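PDB 5T99: glycoside Hydrolase from Bacteroides uniformis, which binds the iminosugar galacto-isofagomine and, as a family 2 glycoside hydrolase, probably cleaves galactose-containing sugars derived from agarose. Local coordinates for residues P446-F458 and V466-E480. Numbering follows the deposited sequence.
Sequences PSTCGFNYYPAPF and VDIAGMNYKPGKYAE. With GIF (D-galacto-isofagomine), chain C.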
loop_
_atom_site.group_PDB
_atom_site.type_symbol
_atom_site.label_atom_id
_atom_site.label_comp_id
_atom_site.label_asym_id
_atom_site.label_seq_id
_atom_site.Cartn_x
_atom_site.Cartn_y
_atom_site.Cartn_z
ATOM N N PRO A 446 13.245 -0.394 15.223
ATOM C CA PRO A 446 13.632 1.002 15.453
ATOM C C PRO A 446 12.572 2.021 15.073
ATOM O O PRO A 446 11.745 1.758 14.199
ATOM C CB PRO A 446 14.858 1.175 14.555
ATOM C CG PRO A 446 14.693 0.149 13.498
ATOM C CD PRO A 446 14.116 -1.025 14.210
ATOM N N SER A 447 12.606 3.173 15.745
ATOM C CA SER A 447 11.824 4.334 15.348
ATOM C C SER A 447 12.561 5.100 14.256
ATOM O O SER A 447 13.784 5.052 14.152
ATOM C CB SER A 447 11.605 5.254 16.541
ATOM O OG SER A 447 12.834 5.747 17.049
ATOM N N THR A 448 11.803 5.829 13.453
ATOM C CA THR A 448 12.367 6.678 12.420
ATOM C C THR A 448 11.425 7.853 12.167
ATOM O O THR A 448 10.359 7.959 12.790
ATOM C CB THR A 448 12.622 5.859 11.131
ATOM O OG1 THR A 448 13.383 6.619 10.178
ATOM C CG2 THR A 448 11.310 5.418 10.507
ATOM N N CYS A 449 11.835 8.729 11.252
ATOM C CA CYS A 449 11.070 9.916 10.894
ATOM C C CYS A 449 11.601 10.438 9.565
ATOM O O CYS A 449 12.778 10.235 9.241
ATOM C CB CYS A 449 11.198 10.982 11.997
ATOM S SG CYS A 449 9.995 12.332 11.926
ATOM N N GLY A 450 10.733 11.089 8.792
ATOM C CA GLY A 450 11.101 11.625 7.466
ATOM C C GLY A 450 11.312 13.125 7.528
ATOM O O GLY A 450 10.346 13.870 7.715
ATOM N N PHE A 451 12.560 13.568 7.383
ATOM C CA PHE A 451 12.917 14.987 7.544
ATOM C C PHE A 451 13.148 15.699 6.214
ATOM O O PHE A 451 14.064 15.343 5.468
ATOM C CB PHE A 451 14.175 15.128 8.394
ATOM C CG PHE A 451 14.052 14.528 9.768
ATOM C CD1 PHE A 451 13.105 15.005 10.668
ATOM C CD2 PHE A 451 14.899 13.488 10.173
ATOM C CE1 PHE A 451 13.006 14.457 11.945
ATOM C CE2 PHE A 451 14.796 12.937 11.440
ATOM C CZ PHE A 451 13.852 13.423 12.332
ATOM N N ASN A 452 12.326 16.711 5.930
ATOM C CA ASN A 452 12.499 17.547 4.723
ATOM C C ASN A 452 13.245 18.852 4.941
ATOM O O ASN A 452 13.751 19.425 3.968
ATOM C CB ASN A 452 11.168 17.836 4.028
ATOM C CG ASN A 452 10.182 18.601 4.896
ATOM O OD1 ASN A 452 10.216 18.532 6.128
ATOM N ND2 ASN A 452 9.256 19.304 4.240
ATOM N N TYR A 453 13.326 19.346 6.175
ATOM C CA TYR A 453 14.112 20.554 6.414
ATOM C C TYR A 453 15.565 20.104 6.607
ATOM O O TYR A 453 15.827 18.996 7.107
ATOM C CB TYR A 453 13.602 21.346 7.617
ATOM C CG TYR A 453 12.184 21.910 7.543
ATOM C CD1 TYR A 453 11.298 21.580 6.517
ATOM C CD2 TYR A 453 11.712 22.749 8.552
ATOM C CE1 TYR A 453 10.005 22.090 6.485
ATOM C CE2 TYR A 453 10.419 23.251 8.531
ATOM C CZ TYR A 453 9.571 22.915 7.496
ATOM O OH TYR A 453 8.283 23.405 7.460
ATOM N N TYR A 454 16.497 20.936 6.164
ATOM C CA TYR A 454 17.921 20.713 6.397
ATOM C C TYR A 454 18.660 22.065 6.483
ATOM O O TYR A 454 18.499 22.893 5.592
ATOM C CB TYR A 454 18.540 19.841 5.295
ATOM C CG TYR A 454 19.994 19.557 5.567
ATOM C CD1 TYR A 454 20.382 18.444 6.303
ATOM C CD2 TYR A 454 20.984 20.440 5.138
ATOM C CE1 TYR A 454 21.715 18.208 6.587
ATOM C CE2 TYR A 454 22.320 20.213 5.414
ATOM C CZ TYR A 454 22.683 19.096 6.139
ATOM O OH TYR A 454 24.023 18.878 6.395
ATOM N N PRO A 455 19.488 22.295 7.510
ATOM C CA PRO A 455 19.883 21.308 8.539
ATOM C C PRO A 455 18.997 21.251 9.811
ATOM O O PRO A 455 19.329 20.506 10.730
ATOM C CB PRO A 455 21.306 21.769 8.902
ATOM C CG PRO A 455 21.245 23.261 8.741
ATOM C CD PRO A 455 20.344 23.498 7.548
ATOM N N ALA A 456 17.887 21.992 9.846
ATOM C CA ALA A 456 17.111 22.236 11.086
ATOM C C ALA A 456 16.994 21.062 12.077
ATOM O O ALA A 456 17.590 21.121 13.138
ATOM C CB ALA A 456 15.733 22.816 10.764
ATOM N N PRO A 457 16.265 19.982 11.722
ATOM C CA PRO A 457 16.067 18.898 12.702
ATOM C C PRO A 457 17.362 18.179 13.144
ATOM O O PRO A 457 17.389 17.621 14.249
ATOM C CB PRO A 457 15.127 17.938 11.975
ATOM C CG PRO A 457 15.440 18.136 10.538
ATOM C CD PRO A 457 15.823 19.584 10.374
ATOM N N PHE A 458 18.409 18.225 12.308
ATOM C CA PHE A 458 19.742 17.740 12.677
ATOM C C PHE A 458 20.462 18.649 13.685
ATOM O O PHE A 458 21.147 18.154 14.608
ATOM C CB PHE A 458 20.594 17.518 11.435
ATOM C CG PHE A 458 20.074 16.426 10.560
ATOM C CD1 PHE A 458 20.405 15.106 10.820
ATOM C CD2 PHE A 458 19.204 16.700 9.519
ATOM C CE1 PHE A 458 19.911 14.089 10.038
ATOM C CE2 PHE A 458 18.692 15.674 8.745
ATOM C CZ PHE A 458 19.051 14.369 9.000
ATOM N N VAL A 466 15.099 9.766 17.360
ATOM C CA VAL A 466 14.672 8.499 16.771
ATOM C C VAL A 466 15.919 7.677 16.537
ATOM O O VAL A 466 17.043 8.207 16.576
ATOM C CB VAL A 466 13.860 8.663 15.455
ATOM C CG1 VAL A 466 12.484 9.217 15.763
ATOM C CG2 VAL A 466 14.565 9.551 14.434
ATOM N N ASP A 467 15.717 6.385 16.317
ATOM C CA ASP A 467 16.822 5.456 16.109
ATOM C C ASP A 467 17.525 5.652 14.751
ATOM O O ASP A 467 18.751 5.519 14.654
ATOM C CB ASP A 467 16.328 4.000 16.243
ATOM C CG ASP A 467 15.857 3.656 17.649
ATOM O OD1 ASP A 467 16.603 3.906 18.619
ATOM O OD2 ASP A 467 14.741 3.111 17.782
ATOM N N ILE A 468 16.747 5.933 13.707
ATOM C CA ILE A 468 17.271 6.047 12.339
ATOM C C ILE A 468 16.639 7.274 11.683
ATOM O O ILE A 468 15.407 7.414 11.668
ATOM C CB ILE A 468 16.975 4.786 11.492
ATOM C CG1 ILE A 468 17.541 3.510 12.159
ATOM C CG2 ILE A 468 17.590 4.918 10.105
ATOM C CD1 ILE A 468 17.022 2.213 11.571
ATOM N N ALA A 469 17.488 8.154 11.148
ATOM C CA ALA A 469 17.038 9.400 10.520
ATOM C C ALA A 469 16.811 9.224 9.006
ATOM O O ALA A 469 17.710 8.768 8.279
ATOM C CB ALA A 469 18.054 10.509 10.773
ATOM N N GLY A 470 15.614 9.585 8.548
ATOM C CA GLY A 470 15.308 9.634 7.125
ATOM C C GLY A 470 15.377 11.054 6.581
ATOM O O GLY A 470 14.823 11.963 7.188
ATOM N N MET A 471 16.041 11.240 5.437
ATOM C CA MET A 471 16.080 12.540 4.746
ATOM C C MET A 471 15.166 12.558 3.519
ATOM O O MET A 471 15.229 11.658 2.675
ATOM C CB MET A 471 17.506 12.868 4.308
ATOM C CG MET A 471 18.486 12.956 5.456
ATOM S SD MET A 471 20.125 13.423 4.901
ATOM C CE MET A 471 19.954 15.192 4.839
ATOM N N ASN A 472 14.331 13.590 3.421
ATOM C CA ASN A 472 13.489 13.808 2.245
ATOM C C ASN A 472 14.132 14.809 1.298
ATOM O O ASN A 472 14.289 15.974 1.651
ATOM C CB ASN A 472 12.118 14.320 2.661
ATOM C CG ASN A 472 11.290 13.269 3.346
ATOM O OD1 ASN A 472 11.817 12.249 3.806
ATOM N ND2 ASN A 472 9.977 13.489 3.393
ATOM N N TYR A 473 14.516 14.338 0.112
ATOM C CA TYR A 473 15.010 15.170 -1.011
ATOM C C TYR A 473 16.297 15.945 -0.725
ATOM O O TYR A 473 16.386 17.140 -1.026
ATOM C CB TYR A 473 13.917 16.113 -1.502
ATOM C CG TYR A 473 12.608 15.406 -1.754
ATOM C CD1 TYR A 473 12.435 14.589 -2.881
ATOM C CD2 TYR A 473 11.544 15.538 -0.864
ATOM C CE1 TYR A 473 11.231 13.934 -3.113
ATOM C CE2 TYR A 473 10.347 14.887 -1.091
ATOM C CZ TYR A 473 10.201 14.093 -2.221
ATOM O OH TYR A 473 9.025 13.460 -2.433
ATOM N N LYS A 474 17.295 15.255 -0.166
ATOM C CA LYS A 474 18.560 15.897 0.214
ATOM C C LYS A 474 19.831 15.145 -0.229
ATOM O O LYS A 474 20.825 15.131 0.516
ATOM C CB LYS A 474 18.590 16.089 1.743
ATOM C CG LYS A 474 17.455 16.921 2.308
ATOM C CD LYS A 474 17.557 18.387 1.911
ATOM C CE LYS A 474 16.374 19.168 2.459
ATOM N NZ LYS A 474 15.100 18.830 1.762
ATOM N N PRO A 475 19.832 14.551 -1.441
ATOM C CA PRO A 475 21.028 13.803 -1.878
ATOM C C PRO A 475 22.287 14.663 -1.939
ATOM O O PRO A 475 23.372 14.172 -1.639
ATOM C CB PRO A 475 20.639 13.283 -3.265
ATOM C CG PRO A 475 19.611 14.244 -3.762
ATOM C CD PRO A 475 18.853 14.694 -2.538
ATOM N N GLY A 476 22.124 15.944 -2.274
ATOM C CA GLY A 476 23.215 16.914 -2.234
ATOM C C GLY A 476 23.823 17.141 -0.859
ATOM O O GLY A 476 24.981 17.566 -0.756
ATOM N N LYS A 477 23.057 16.862 0.197
ATOM C CA LYS A 477 23.556 17.003 1.571
ATOM C C LYS A 477 23.960 15.702 2.278
ATOM O O LYS A 477 24.294 15.742 3.466
ATOM C CB LYS A 477 22.519 17.763 2.414
ATOM C CG LYS A 477 22.144 19.131 1.857
ATOM C CD LYS A 477 23.340 20.069 1.819
ATOM C CE LYS A 477 22.918 21.501 1.510
ATOM N NZ LYS A 477 24.078 22.418 1.688
ATOM N N TYR A 478 23.967 14.567 1.577
ATOM C CA TYR A 478 24.280 13.283 2.227
ATOM C C TYR A 478 25.694 13.268 2.806
ATOM O O TYR A 478 25.888 12.846 3.944
ATOM C CB TYR A 478 24.112 12.092 1.272
ATOM C CG TYR A 478 22.690 11.717 0.882
ATOM C CD1 TYR A 478 21.565 12.352 1.436
ATOM C CD2 TYR A 478 22.470 10.684 -0.019
ATOM C CE1 TYR A 478 20.274 11.977 1.070
ATOM C CE2 TYR A 478 21.188 10.301 -0.380
ATOM C CZ TYR A 478 20.096 10.948 0.166
ATOM O OH TYR A 478 18.836 10.573 -0.198
ATOM N N ALA A 479 26.667 13.737 2.028
ATOM C CA ALA A 479 28.044 13.779 2.492
ATOM C C ALA A 479 28.206 14.690 3.712
ATOM O O ALA A 479 28.829 14.299 4.704
ATOM C CB ALA A 479 28.978 14.212 1.367
ATOM N N GLU A 480 27.628 15.891 3.644
ATOM C CA GLU A 480 27.773 16.884 4.717
ATOM C C GLU A 480 27.145 16.423 6.041
ATOM O O GLU A 480 27.753 16.598 7.098
ATOM C CB GLU A 480 27.209 18.250 4.288
ATOM C CG GLU A 480 27.223 19.300 5.392
ATOM C CD GLU A 480 26.756 20.668 4.935
ATOM O OE1 GLU A 480 25.585 21.015 5.194
ATOM O OE2 GLU A 480 27.566 21.399 4.333
HETATM C C GIF C . 5.449 14.749 1.138
HETATM N N GIF C . 6.640 15.241 0.461
HETATM O O GIF C . 6.534 16.188 -3.837
HETATM C C1 GIF C . 4.550 14.029 0.153
HETATM O O1 GIF C . 3.575 16.029 -0.754
HETATM C C2 GIF C . 4.314 14.861 -1.105
HETATM O O2 GIF C . 3.299 13.751 0.779
HETATM C C3 GIF C . 5.628 15.264 -1.768
HETATM C C4 GIF C . 6.526 15.995 -0.775
HETATM C C5 GIF C . 5.373 16.140 -2.996
#
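Lys474 NZ is gripped by two backbone carbonyls, giving one hydrogen bond across the contact to Asn452 O (2.7 Å) and one within its own segment to Asn472 O (3.0 Å). Bends at chi2 (-69°) and chi4 curl the lysine back to tie the ends of both strands together, with its CE against Tyr454 CB. The Tyr454 ring lies between Lys477 CB over one face and Pro455 CB over the other, while Tyr454 OH donates to the anti lone pair of Glu480 OE1 (2.9 Å). Met471 CE meets the same ring at CD1 (3.6 Å), and its sulfur makes an oblique Met-aromatic contact with Phe458.

At the other end, Ser447 N meets Asp467 OD2 (3.0 Å, 162° at H), and Asp467 N returns a bond to Ser447 OG. Between these ends, Phe451 N to Gly470 O (2.8 Å) and Asn472 N to Phe451 O (2.7 Å) establish parallel pairing. The Asn472 amide is held by Ser493 through OD1 and by Glu417 through ND2, and the next residue, Tyr473, lines the galacto-isofagomine pocket. Strands 447-451 and 468-472, 22° apart, form a beta-alpha-beta unit through helix 456-459 in the TIM-barrel domain, flanked by strands 409-416 and 490-495.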